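Local structure of type I site-specific restriction-modification system, R (Restriction) subunit (Vibrio vulnificus, 3H1T) at residues 24-29 with 92-97; 98-103 with 121-126; 197-202 with 331-336; 375-380 with 551-556; 437-442 with 499-504. The protein probably hydrolyses ATP to translocate DNA and helps to cleave it, as the putative nuclease and motor subunit of a type I restriction enzyme. All coordinates share one frame; numbering follows the deposited sequence.

Interaction 1 (24-29 with 92-97)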
# COMPACT_ATOMS: atom_id res chain seq x y z
N LEU A 24 -3.36 13.80 40.40
CA LEU A 24 -4.34 13.61 39.35
C LEU A 24 -3.98 12.56 38.31
O LEU A 24 -2.82 12.43 37.89
CB LEU A 24 -4.62 14.93 38.62
CG LEU A 24 -5.28 16.12 39.34
CD1 LEU A 24 -5.42 17.23 38.32
CD2 LEU A 24 -6.64 15.75 39.93
N ASN A 25 -5.02 11.83 37.93
CA ASN A 25 -5.04 10.77 36.92
C ASN A 25 -4.47 11.35 35.63
O ASN A 25 -4.36 12.57 35.50
CB ASN A 25 -6.51 10.39 36.65
CG ASN A 25 -6.78 8.93 36.86
OD1 ASN A 25 -6.32 8.36 37.84
ND2 ASN A 25 -7.55 8.33 35.94
N GLU A 26 -4.09 10.50 34.68
CA GLU A 26 -3.60 11.03 33.43
C GLU A 26 -4.84 11.68 32.84
O GLU A 26 -4.80 12.78 32.29
CB GLU A 26 -3.12 9.93 32.48
CG GLU A 26 -2.94 10.45 31.04
CD GLU A 26 -2.05 9.58 30.19
OE1 GLU A 26 -1.13 8.97 30.77
OE2 GLU A 26 -2.24 9.52 28.95
N ALA A 27 -5.95 10.98 32.97
CA ALA A 27 -7.23 11.44 32.46
C ALA A 27 -7.67 12.69 33.18
O ALA A 27 -8.18 13.62 32.56
CB ALA A 27 -8.26 10.35 32.63
N ASP A 28 -7.46 12.73 34.50
CA ASP A 28 -7.86 13.89 35.27
C ASP A 28 -7.04 15.12 34.90
O ASP A 28 -7.59 16.22 34.80
CB ASP A 28 -7.76 13.60 36.78
CG ASP A 28 -8.91 12.72 37.30
OD1 ASP A 28 -9.96 12.62 36.61
OD2 ASP A 28 -8.77 12.15 38.41
N THR A 29 -5.74 14.95 34.65
CA THR A 29 -4.94 16.12 34.30
C THR A 29 -5.20 16.62 32.89
O THR A 29 -4.94 17.78 32.58
CB THR A 29 -3.42 15.89 34.46
OG1 THR A 29 -2.85 15.51 33.20
CG2 THR A 29 -3.13 14.83 35.48
N GLU A 92 1.47 14.07 23.72
CA GLU A 92 1.52 12.92 24.60
C GLU A 92 1.27 13.49 26.00
O GLU A 92 2.04 14.32 26.47
CB GLU A 92 2.89 12.23 24.54
CG GLU A 92 2.90 10.77 24.08
CD GLU A 92 2.03 9.84 24.92
OE1 GLU A 92 2.33 9.62 26.12
OE2 GLU A 92 1.04 9.31 24.38
N ALA A 93 0.21 13.05 26.66
CA ALA A 93 -0.08 13.57 27.98
C ALA A 93 0.35 12.55 29.02
O ALA A 93 0.46 11.36 28.72
CB ALA A 93 -1.58 13.88 28.12
N LYS A 94 0.64 13.02 30.22
CA LYS A 94 1.05 12.15 31.29
C LYS A 94 0.44 12.73 32.56
O LYS A 94 0.04 13.89 32.57
CB LYS A 94 2.58 12.11 31.40
CG LYS A 94 3.24 11.23 30.34
CD LYS A 94 2.96 9.74 30.58
CE LYS A 94 3.26 8.85 29.36
NZ LYS A 94 4.69 8.82 28.94
N PRO A 95 0.34 11.93 33.63
CA PRO A 95 -0.24 12.47 34.87
C PRO A 95 0.57 13.65 35.42
O PRO A 95 1.79 13.69 35.26
CB PRO A 95 -0.22 11.26 35.80
CG PRO A 95 0.94 10.44 35.27
CD PRO A 95 0.75 10.53 33.78
N GLU A 96 -0.08 14.62 36.06
CA GLU A 96 0.63 15.79 36.59
C GLU A 96 1.86 15.51 37.46
O GLU A 96 2.82 16.28 37.43
CB GLU A 96 -0.31 16.73 37.36
CG GLU A 96 -1.32 16.05 38.26
CD GLU A 96 -1.57 16.84 39.54
OE1 GLU A 96 -1.58 18.09 39.49
OE2 GLU A 96 -1.78 16.20 40.59
N ASN A 97 1.85 14.41 38.19
CA ASN A 97 2.97 14.05 39.06
C ASN A 97 4.23 13.55 38.35
O ASN A 97 5.29 13.44 38.98
CB ASN A 97 2.52 13.00 40.07
CG ASN A 97 1.37 12.15 39.55
OD1 ASN A 97 1.48 10.93 39.45
ND2 ASN A 97 0.25 12.80 39.23
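Leu24 meets Pro95 and Glu96 where the start of helix 26-40 passes the end of strand 86-93. Glu92 and Ala93 end that strand and Lys94 follows, with Asp77 beside it, a sequence pattern consistent with the PD-(D/E)XK nuclease fold expected at the N-terminal end of an HsdR subunit. Packing is close around Leu24, and the buried Thr29 points toward the same loop. Leu24 O lies 3.5 Å from Pro95 CB, and Leu24 CB is 3.5 Å from Glu96 CG. A chi1 of 42° sets Glu96 CG between its own N and carbonyl carbon, and a bend at chi2 then carries the carboxylate across to Leu24. There Glu96 OE2 accepts from Leu24 N at 2.9 Å, met on the anti side and 34° out of the carboxylate plane. Tyr33 of the helix lies against both Leu24 and Glu96, while Ala93 points to the helix and packs on Cys30. The partly exposed Glu26 side is looser: its extended chain brings OE2 to 3.3 Å from Ala93 O, but both are acceptors and no bond joins them. At the solvent margin the exposed Asn97 adds one weak bond, from ND2 to Leu24 O at 3.4 Å.

Interaction 2 (98-103 with 121-126)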
# COMPACT_ATOMS: atom_id res chain seq x y z
N SER A 98 4.14 13.24 37.07
CA SER A 98 5.31 12.75 36.34
C SER A 98 6.03 13.82 35.51
O SER A 98 5.42 14.76 35.02
CB SER A 98 4.90 11.57 35.43
OG SER A 98 3.79 11.90 34.62
N PRO A 99 7.35 13.67 35.34
CA PRO A 99 8.21 14.58 34.58
C PRO A 99 7.80 14.72 33.10
O PRO A 99 7.42 13.72 32.48
CB PRO A 99 9.60 13.96 34.75
CG PRO A 99 9.29 12.48 34.99
CD PRO A 99 8.13 12.56 35.92
N VAL A 100 7.87 15.92 32.53
CA VAL A 100 7.48 16.12 31.13
C VAL A 100 8.34 15.39 30.10
O VAL A 100 7.81 14.77 29.19
CB VAL A 100 7.49 17.61 30.71
CG1 VAL A 100 6.09 18.17 30.82
CG2 VAL A 100 8.46 18.39 31.56
N GLY A 101 9.66 15.48 30.24
CA GLY A 101 10.55 14.83 29.30
C GLY A 101 10.29 13.36 29.08
O GLY A 101 10.91 12.76 28.20
N GLN A 102 9.40 12.78 29.86
CA GLN A 102 9.09 11.36 29.77
C GLN A 102 8.42 11.02 28.44
O GLN A 102 8.92 10.17 27.70
CB GLN A 102 8.19 10.95 30.94
CG GLN A 102 8.08 9.44 31.17
CD GLN A 102 7.09 9.10 32.28
OE1 GLN A 102 7.35 9.32 33.47
NE2 GLN A 102 5.93 8.59 31.89
N GLY A 103 7.31 11.67 28.14
CA GLY A 103 6.60 11.40 26.90
C GLY A 103 7.18 11.99 25.62
O GLY A 103 6.55 11.87 24.57
N SER A 121 4.95 17.03 24.65
CA SER A 121 4.84 16.14 25.77
C SER A 121 4.40 17.08 26.88
O SER A 121 4.95 18.17 27.04
CB SER A 121 6.19 15.50 26.08
OG SER A 121 6.05 14.64 27.18
N THR A 122 3.39 16.69 27.65
CA THR A 122 2.91 17.54 28.71
C THR A 122 2.41 16.75 29.89
O THR A 122 1.97 15.61 29.74
CB THR A 122 1.76 18.43 28.22
OG1 THR A 122 1.24 19.19 29.32
CG2 THR A 122 0.66 17.57 27.62
N ASN A 123 2.48 17.36 31.07
CA ASN A 123 2.00 16.75 32.30
C ASN A 123 0.98 17.68 32.93
O ASN A 123 0.74 17.62 34.13
CB ASN A 123 3.17 16.48 33.27
CG ASN A 123 3.94 17.74 33.65
OD1 ASN A 123 3.71 18.83 33.12
ND2 ASN A 123 4.88 17.59 34.57
N GLY A 124 0.38 18.53 32.10
CA GLY A 124 -0.59 19.47 32.62
C GLY A 124 0.00 20.83 32.90
O GLY A 124 -0.34 21.82 32.24
N HIS A 125 0.91 20.92 33.88
CA HIS A 125 1.50 22.21 34.17
C HIS A 125 2.67 22.56 33.27
O HIS A 125 2.91 23.72 33.02
CB HIS A 125 1.90 22.35 35.65
CG HIS A 125 2.70 21.20 36.19
ND1 HIS A 125 2.13 20.00 36.55
CD2 HIS A 125 4.01 21.11 36.52
CE1 HIS A 125 3.05 19.22 37.09
NE2 HIS A 125 4.20 19.87 37.08
N GLU A 126 3.37 21.55 32.77
CA GLU A 126 4.50 21.82 31.88
C GLU A 126 4.24 21.34 30.46
O GLU A 126 3.47 20.42 30.23
CB GLU A 126 5.77 21.17 32.42
CG GLU A 126 6.38 21.85 33.60
CD GLU A 126 7.33 20.95 34.34
OE1 GLU A 126 6.91 19.85 34.76
OE2 GLU A 126 8.51 21.34 34.51
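Two first torsions bring Ser121 and Asn123 to the loop 98-103. In Ser121 a chi1 of 180° swings OG opposite its N, where it donates to Val100 O at 2.7 Å. Asn123, with chi1 58°, tucks its amide back over its own main chain, and ND2 reaches Ser98 O at 2.9 Å. A second bond leaves the same nitrogen: Asn123 ND2 also donates to Glu126 OE1, on its anti lone pair, at 3.0 Å. Both acceptors lie near the amide plane. On the other end of the amide, Asn123 OD1 accepts from Glu126 N at 2.8 Å, an Asx motif, so three bonds fix the rotation of this buried group. Val100 fills the angle between these residues. Its CG1 is 3.4 Å from Glu126 CB and equally close to Asn123 OD1, while CG2 lies against the Glu126 carboxylate; the Val100 and Glu126 side chains cross at about a right angle. The turn is tied from within by Thr122 OG1, which donates to Glu126 O at 2.7 Å and accepts from Gly124 N at 3.0 Å, an ST turn. Ser98 OG is bonded to Pro95 O. The loop 98-103 belongs to the beta-alpha-beta crossover from strand 86-93 through helix 104-114 to strand 118-122, which pairs with Glu92 through Thr122. Residues 123-126 turn the chain into the antiparallel strand 127-131, and Gly124 O takes a bond from Lys37 of helix 26-40.

Interaction 3 (197-202 with 331-336)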
# COMPACT_ATOMS: atom_id res chain seq x y z
N GLY A 197 7.45 23.32 -6.65
CA GLY A 197 8.05 23.27 -7.96
C GLY A 197 8.87 22.03 -8.28
O GLY A 197 9.77 22.09 -9.12
N LYS A 198 8.59 20.92 -7.61
CA LYS A 198 9.28 19.66 -7.89
C LYS A 198 8.52 19.00 -9.02
O LYS A 198 7.45 18.43 -8.81
CB LYS A 198 9.27 18.76 -6.65
CG LYS A 198 10.46 18.97 -5.73
CD LYS A 198 10.17 18.62 -4.28
CE LYS A 198 10.47 19.82 -3.39
NZ LYS A 198 11.48 20.69 -4.08
N LYS A 199 9.07 19.09 -10.22
CA LYS A 199 8.44 18.53 -11.40
C LYS A 199 8.56 17.01 -11.53
O LYS A 199 8.19 16.45 -12.55
CB LYS A 199 9.01 19.22 -12.65
CG LYS A 199 8.54 20.66 -12.85
CD LYS A 199 9.61 21.52 -13.49
CE LYS A 199 10.74 21.80 -12.51
NZ LYS A 199 11.85 22.62 -13.12
N ARG A 200 9.04 16.33 -10.49
CA ARG A 200 9.23 14.89 -10.62
C ARG A 200 9.24 14.24 -9.22
O ARG A 200 10.26 14.31 -8.53
CB ARG A 200 10.57 14.66 -11.35
CG ARG A 200 10.72 13.42 -12.26
CD ARG A 200 10.25 13.64 -13.72
NE ARG A 200 11.23 14.23 -14.65
CZ ARG A 200 12.40 13.68 -15.00
NH1 ARG A 200 12.78 12.51 -14.49
NH2 ARG A 200 13.19 14.29 -15.88
N SER A 201 8.15 13.61 -8.78
CA SER A 201 8.11 12.98 -7.44
C SER A 201 7.73 11.50 -7.42
O SER A 201 6.93 11.03 -8.23
CB SER A 201 7.14 13.70 -6.50
OG SER A 201 7.18 15.11 -6.63
N LEU A 202 8.27 10.76 -6.45
CA LEU A 202 7.96 9.34 -6.33
C LEU A 202 7.30 8.97 -4.99
O LEU A 202 7.63 9.53 -3.93
CB LEU A 202 9.24 8.51 -6.51
CG LEU A 202 9.05 7.00 -6.62
CD1 LEU A 202 8.09 6.68 -7.77
CD2 LEU A 202 10.41 6.33 -6.84
N PRO A 331 6.89 20.12 -19.76
CA PRO A 331 7.19 20.32 -18.34
C PRO A 331 5.98 20.03 -17.45
O PRO A 331 5.77 20.72 -16.45
CB PRO A 331 7.58 21.81 -18.27
CG PRO A 331 7.37 22.36 -19.73
CD PRO A 331 6.44 21.38 -20.37
N ALA A 332 5.18 19.03 -17.80
CA ALA A 332 4.02 18.73 -16.96
C ALA A 332 4.56 18.12 -15.67
O ALA A 332 5.48 17.30 -15.71
CB ALA A 332 3.09 17.75 -17.67
N PHE A 333 4.00 18.53 -14.53
CA PHE A 333 4.45 17.97 -13.26
C PHE A 333 4.17 16.48 -13.35
O PHE A 333 3.14 16.07 -13.90
CB PHE A 333 3.70 18.56 -12.07
CG PHE A 333 4.26 19.86 -11.56
CD1 PHE A 333 3.95 21.06 -12.18
CD2 PHE A 333 5.10 19.88 -10.44
CE1 PHE A 333 4.45 22.28 -11.71
CE2 PHE A 333 5.62 21.10 -9.95
CZ PHE A 333 5.29 22.30 -10.59
N GLN A 334 5.07 15.67 -12.80
CA GLN A 334 4.90 14.22 -12.86
C GLN A 334 5.03 13.51 -11.51
O GLN A 334 6.06 13.64 -10.84
CB GLN A 334 5.91 13.65 -13.85
CG GLN A 334 5.67 14.09 -15.30
CD GLN A 334 6.81 13.73 -16.22
OE1 GLN A 334 7.52 12.74 -16.00
NE2 GLN A 334 7.00 14.53 -17.27
N ILE A 335 4.00 12.76 -11.13
CA ILE A 335 4.02 12.00 -9.87
C ILE A 335 4.00 10.52 -10.19
O ILE A 335 3.04 10.00 -10.78
CB ILE A 335 2.79 12.29 -8.92
CG1 ILE A 335 2.96 13.63 -8.22
CG2 ILE A 335 2.68 11.20 -7.85
CD1 ILE A 335 2.86 14.77 -9.16
N GLY A 336 5.06 9.83 -9.81
CA GLY A 336 5.11 8.41 -10.04
C GLY A 336 4.85 7.61 -8.78
O GLY A 336 5.29 7.96 -7.68
O HOH W 1 5.91 16.51 -9.02
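Two neighbouring strands of a parallel sheet, 200-205 and 333-338, are joined here at their N-terminal ends, Ser201 level with Ile335 and Leu202 with Gly336. Ser201 N donates to Gln334 O at 2.9 Å, and Gly336 N to Ser201 O at 2.7 Å. The pairing frays at the start: Gln334 N reaches Lys199 O at 3.2 Å but stands above the carbonyl plane, 62° out of it. The sheet is the core of a RecA-like domain, the first motor domain of a superfamily 2 helicase. Strand 200-205 leads into the P-loop sequence Gly-Thr-Gly-Lys-Thr, and strand 333-338 into the Thr-Ala-Thr of helicase motif III. Ahead of the pairing, Phe333 packs against the chain leaving helix 181-195. Lys199 CG sits over the centre of its face, a CH-pi contact of 4.2 Å to the centroid, and Lys198 O approaches the edge at CD2, 3.2 Å away. A water links the two segments, donating to Lys198 O, meeting Ser201 OG at 3.0 Å and bonding weakly to Gln334 O. Arg200 and Gln334 lie side by side, guanidinium and amide planes 16° apart, with Tyr352 bonded to Gln334 OE1 and in cation-pi contact with Arg200.

Interaction 4 (375-380 with 551-556)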
# COMPACT_ATOMS: atom_id res chain seq x y z
N ARG A 375 2.63 -17.00 6.40
CA ARG A 375 3.47 -18.11 6.83
C ARG A 375 4.22 -18.62 5.61
O ARG A 375 3.64 -18.71 4.52
CB ARG A 375 2.64 -19.28 7.38
CG ARG A 375 2.14 -19.11 8.79
CD ARG A 375 0.97 -18.16 8.85
NE ARG A 375 0.62 -17.83 10.23
CZ ARG A 375 0.09 -18.68 11.10
NH1 ARG A 375 -0.16 -19.94 10.75
NH2 ARG A 375 -0.17 -18.28 12.34
N VAL A 376 5.50 -18.93 5.75
CA VAL A 376 6.23 -19.46 4.63
C VAL A 376 6.49 -20.95 4.84
O VAL A 376 6.91 -21.37 5.92
CB VAL A 376 7.59 -18.76 4.40
CG1 VAL A 376 8.30 -19.42 3.22
CG2 VAL A 376 7.40 -17.29 4.14
N HIS A 377 6.21 -21.74 3.82
CA HIS A 377 6.44 -23.18 3.85
C HIS A 377 7.32 -23.42 2.65
O HIS A 377 6.85 -23.45 1.51
CB HIS A 377 5.13 -23.95 3.70
CG HIS A 377 4.10 -23.61 4.73
ND1 HIS A 377 4.34 -23.71 6.08
CD2 HIS A 377 2.82 -23.18 4.61
CE1 HIS A 377 3.25 -23.36 6.75
NE2 HIS A 377 2.31 -23.04 5.88
N ARG A 378 8.62 -23.53 2.90
CA ARG A 378 9.61 -23.77 1.86
C ARG A 378 9.63 -25.29 1.67
O ARG A 378 9.68 -26.05 2.64
CB ARG A 378 10.97 -23.24 2.35
CG ARG A 378 12.04 -23.05 1.30
CD ARG A 378 12.84 -21.75 1.54
NE ARG A 378 13.07 -21.46 2.95
CZ ARG A 378 13.79 -22.22 3.77
NH1 ARG A 378 14.35 -23.33 3.31
NH2 ARG A 378 13.94 -21.89 5.05
N VAL A 379 9.55 -25.73 0.42
CA VAL A 379 9.56 -27.16 0.13
C VAL A 379 10.69 -27.49 -0.82
O VAL A 379 10.68 -27.04 -1.97
CB VAL A 379 8.26 -27.61 -0.52
CG1 VAL A 379 8.26 -29.13 -0.66
CG2 VAL A 379 7.09 -27.14 0.31
N ILE A 380 11.66 -28.26 -0.36
CA ILE A 380 12.76 -28.61 -1.23
C ILE A 380 12.75 -30.10 -1.58
O ILE A 380 12.38 -30.96 -0.77
CB ILE A 380 14.14 -28.24 -0.61
CG1 ILE A 380 15.25 -28.47 -1.64
CG2 ILE A 380 14.43 -29.12 0.60
CD1 ILE A 380 15.20 -27.55 -2.84
N TRP A 551 -4.96 -13.90 7.30
CA TRP A 551 -3.55 -14.14 6.99
C TRP A 551 -3.47 -15.13 5.84
O TRP A 551 -4.49 -15.67 5.42
CB TRP A 551 -2.80 -14.69 8.21
CG TRP A 551 -3.40 -15.94 8.77
CD1 TRP A 551 -4.48 -16.04 9.60
CD2 TRP A 551 -3.00 -17.29 8.49
NE1 TRP A 551 -4.78 -17.36 9.85
CE2 TRP A 551 -3.89 -18.15 9.17
CE3 TRP A 551 -1.98 -17.86 7.71
CZ2 TRP A 551 -3.79 -19.55 9.11
CZ3 TRP A 551 -1.88 -19.25 7.65
CH2 TRP A 551 -2.78 -20.07 8.34
N PHE A 552 -2.27 -15.37 5.31
CA PHE A 552 -2.13 -16.31 4.22
C PHE A 552 -0.82 -17.10 4.22
O PHE A 552 0.12 -16.77 4.95
CB PHE A 552 -2.27 -15.60 2.87
CG PHE A 552 -1.15 -14.66 2.55
CD1 PHE A 552 -1.02 -13.44 3.23
CD2 PHE A 552 -0.24 -14.98 1.55
CE1 PHE A 552 0.01 -12.54 2.90
CE2 PHE A 552 0.79 -14.09 1.22
CZ PHE A 552 0.92 -12.88 1.89
N ASN A 553 -0.77 -18.14 3.39
CA ASN A 553 0.39 -19.01 3.25
C ASN A 553 1.11 -18.80 1.94
O ASN A 553 0.49 -18.52 0.92
CB ASN A 553 -0.01 -20.50 3.28
CG ASN A 553 -0.80 -20.87 4.49
OD1 ASN A 553 -0.25 -20.97 5.59
ND2 ASN A 553 -2.09 -21.08 4.32
N ILE A 554 2.43 -18.94 1.98
CA ILE A 554 3.24 -18.86 0.78
C ILE A 554 3.97 -20.19 0.73
O ILE A 554 4.90 -20.43 1.50
CB ILE A 554 4.27 -17.73 0.85
CG1 ILE A 554 3.58 -16.36 0.78
CG2 ILE A 554 5.26 -17.87 -0.30
CD1 ILE A 554 4.57 -15.17 0.91
N ILE A 555 3.50 -21.09 -0.13
CA ILE A 555 4.12 -22.39 -0.29
C ILE A 555 5.15 -22.23 -1.42
O ILE A 555 4.79 -21.89 -2.56
CB ILE A 555 3.08 -23.47 -0.66
CG1 ILE A 555 2.07 -23.68 0.47
CG2 ILE A 555 3.77 -24.79 -0.90
CD1 ILE A 555 1.05 -22.58 0.63
N ASP A 556 6.43 -22.43 -1.10
CA ASP A 556 7.54 -22.26 -2.05
C ASP A 556 8.16 -23.58 -2.52
O ASP A 556 8.89 -24.24 -1.76
CB ASP A 556 8.63 -21.40 -1.38
CG ASP A 556 9.67 -20.88 -2.36
OD1 ASP A 556 9.61 -21.24 -3.56
OD2 ASP A 556 10.55 -20.11 -1.93
O HOH W 2 0.06 -22.79 7.57
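Arg375 lays its guanidinium over the six-membered ring of Trp551, a cation-pi contact with CZ 4.0 Å from the ring centroid, though the fine geometry of this pair is uncertain; a chi1 of 56° in Trp551 turns the indole to meet the arginine. Beside it, His377 NE2 makes a weak bond to Asn553 OD1 at 3.3 Å, and a water joins the same pair, 2.8 Å from His377 NE2 and 2.7 Å from Asn553 OD1. Parallel strand pairing sets Arg375, His377 and Asn553 on one face of the sheet; Trp551 lies just before its strand. Ile554 supplies N to Arg375 O at 2.8 Å and O to His377 N at 3.0 Å, and Asp556 N then bonds His377 O at 2.8 Å. These are adjacent strands of the second RecA-like motor domain. Further out, Asp578 of strand 576-582 binds His377 ND1, and Asn520 of strand 518-524 binds Asn553 ND2. Phe63, from the N-terminal part of the chain, meets Trp551 edge-to-face and Arg375 through a cation-pi contact, bringing that part against the motor. Asp578 at one nitrogen and an amide oxygen at the other may favour a His377 ring carrying a proton on both, though the NE2 bond is weak.

Interaction 5 (437-442 with 499-504)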
# COMPACT_ATOMS: atom_id res chain seq x y z
N ASP A 437 -7.63 -26.80 4.41
CA ASP A 437 -8.92 -26.29 3.92
C ASP A 437 -8.96 -26.50 2.40
O ASP A 437 -8.33 -25.75 1.64
CB ASP A 437 -9.08 -24.79 4.27
CG ASP A 437 -10.46 -24.22 3.90
OD1 ASP A 437 -11.38 -25.01 3.61
OD2 ASP A 437 -10.63 -22.98 3.90
N ARG A 438 -9.70 -27.52 1.98
CA ARG A 438 -9.82 -27.83 0.56
C ARG A 438 -10.47 -26.75 -0.29
O ARG A 438 -10.39 -26.80 -1.52
CB ARG A 438 -10.56 -29.15 0.36
CG ARG A 438 -9.97 -30.29 1.16
CD ARG A 438 -10.50 -31.60 0.67
NE ARG A 438 -10.01 -31.92 -0.68
CZ ARG A 438 -10.52 -32.88 -1.44
NH1 ARG A 438 -11.53 -33.61 -0.99
NH2 ARG A 438 -10.00 -33.12 -2.64
N PHE A 439 -11.12 -25.78 0.34
CA PHE A 439 -11.75 -24.71 -0.41
C PHE A 439 -11.11 -23.35 -0.20
O PHE A 439 -11.70 -22.32 -0.51
CB PHE A 439 -13.25 -24.63 -0.12
CG PHE A 439 -14.05 -25.63 -0.89
CD1 PHE A 439 -14.11 -26.95 -0.49
CD2 PHE A 439 -14.68 -25.26 -2.07
CE1 PHE A 439 -14.80 -27.90 -1.25
CE2 PHE A 439 -15.37 -26.20 -2.85
CZ PHE A 439 -15.43 -27.52 -2.43
N ALA A 440 -9.89 -23.34 0.32
CA ALA A 440 -9.16 -22.09 0.52
C ALA A 440 -8.70 -21.67 -0.88
O ALA A 440 -7.98 -22.43 -1.55
CB ALA A 440 -7.97 -22.33 1.42
N LYS A 441 -9.10 -20.48 -1.32
CA LYS A 441 -8.71 -20.03 -2.65
C LYS A 441 -7.22 -19.92 -2.78
O LYS A 441 -6.56 -19.27 -1.97
CB LYS A 441 -9.36 -18.70 -2.99
CG LYS A 441 -10.85 -18.81 -3.30
CD LYS A 441 -11.36 -17.53 -3.94
CE LYS A 441 -12.89 -17.45 -3.92
NZ LYS A 441 -13.61 -18.31 -4.90
N THR A 442 -6.69 -20.55 -3.83
CA THR A 442 -5.26 -20.65 -4.10
C THR A 442 -4.84 -20.26 -5.52
O THR A 442 -5.57 -20.49 -6.47
CB THR A 442 -4.80 -22.11 -3.87
OG1 THR A 442 -5.14 -22.50 -2.54
CG2 THR A 442 -3.31 -22.25 -4.09
N THR A 499 -15.91 -21.56 -5.91
CA THR A 499 -15.00 -22.05 -6.93
C THR A 499 -14.91 -21.09 -8.12
O THR A 499 -15.82 -20.29 -8.34
CB THR A 499 -15.42 -23.44 -7.46
OG1 THR A 499 -16.70 -23.34 -8.08
CG2 THR A 499 -15.50 -24.45 -6.33
N PRO A 500 -13.81 -21.15 -8.90
CA PRO A 500 -12.65 -22.03 -8.75
C PRO A 500 -11.96 -21.84 -7.41
O PRO A 500 -12.04 -20.78 -6.80
CB PRO A 500 -11.74 -21.59 -9.90
CG PRO A 500 -12.69 -21.04 -10.91
CD PRO A 500 -13.61 -20.23 -10.03
N VAL A 501 -11.28 -22.88 -6.95
CA VAL A 501 -10.56 -22.77 -5.70
C VAL A 501 -9.09 -22.50 -6.04
O VAL A 501 -8.45 -21.66 -5.42
CB VAL A 501 -10.71 -24.06 -4.89
CG1 VAL A 501 -9.93 -23.95 -3.59
CG2 VAL A 501 -12.17 -24.31 -4.61
N ILE A 502 -8.60 -23.17 -7.08
CA ILE A 502 -7.23 -23.05 -7.53
C ILE A 502 -7.12 -22.48 -8.93
O ILE A 502 -7.74 -22.99 -9.85
CB ILE A 502 -6.51 -24.41 -7.65
CG1 ILE A 502 -6.97 -25.37 -6.54
CG2 ILE A 502 -5.01 -24.18 -7.63
CD1 ILE A 502 -6.56 -24.97 -5.21
N LEU A 503 -6.31 -21.44 -9.10
CA LEU A 503 -6.08 -20.88 -10.42
C LEU A 503 -4.60 -21.10 -10.71
O LEU A 503 -3.76 -20.91 -9.84
CB LEU A 503 -6.35 -19.37 -10.46
CG LEU A 503 -7.75 -18.75 -10.36
CD1 LEU A 503 -7.63 -17.23 -10.60
CD2 LEU A 503 -8.67 -19.36 -11.39
N THR A 504 -4.28 -21.54 -11.92
CA THR A 504 -2.89 -21.72 -12.29
C THR A 504 -2.64 -20.65 -13.35
O THR A 504 -3.55 -20.31 -14.12
CB THR A 504 -2.61 -23.11 -12.88
OG1 THR A 504 -3.33 -23.26 -14.10
CG2 THR A 504 -3.05 -24.19 -11.91
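Thr442 N meets Val501 O where the parallel strands 441-446 and 502-505 begin to pair, Thr442 level with Ile502, in the second RecA-like domain, the helicase C-terminal domain of this motor subunit. Two backbone bonds flank the Thr442-Ile502 bridge. Thr442 N donates to Val501 O at 2.6 Å, and Leu503 N donates to Thr442 O at 2.9 Å. Polar side chains add weaker or more local ties. Lys441 is extended until a last bend at chi4 (-75°) brings NZ to Pro500 O, a weak bond of 3.5 Å; the main partner of this nitrogen is Thr497 O. Thr442 OG1 turns back to Ala440 O at 3.0 Å, standing above that carbonyl's plane, and is bonded to Asn520 of the adjoining strand 518-524. Thr499, just ahead of the cis peptide to Pro500, has its hydroxyl on Asp472. Apolar contact centres on Val501, whose two methyls part ways. CG1, opposite N in its first torsion (chi1 179°), is pressed into the type I turn 437-440 and lies 3.2 Å from Ala440 O, whereas CG2 meets Phe439 CD2 at 3.7 Å, the two side chains crossing at about a right angle. Thr499 CG2 comes to the edge of the same ring, 3.9 Å from Phe439 CE2, and His470 meets that ring with its own turned by about 80°. Met433 of helix 422-436 touches Thr442, Val501 and Ile502. Thr442 and Ile502 run side by side, Ile502 CD1 3.6 Å from Thr442 CB.

The five contacts fall in three parts of the chain. Interactions 1 and 2, with centres 9 Å apart, share the mixed sheet of the N-terminal nuclease-like part; strands 86-93 and 118-122 are neighbours there. Interaction 3 belongs to the parallel sheet of the first motor domain, 42 to 46 Å from the first two by centres. Interactions 4 and 5 share the sheet of the second motor domain, 16 Å apart by centres, with strand 518-524 between their strand pairs; residues 437-504 fall between the segments of interaction 4. Interactions 3 and 4 have centres about 39 Å apart. A probable nuclease part is thus followed by two motor domains, consistent with a subunit that couples translocation to cleavage.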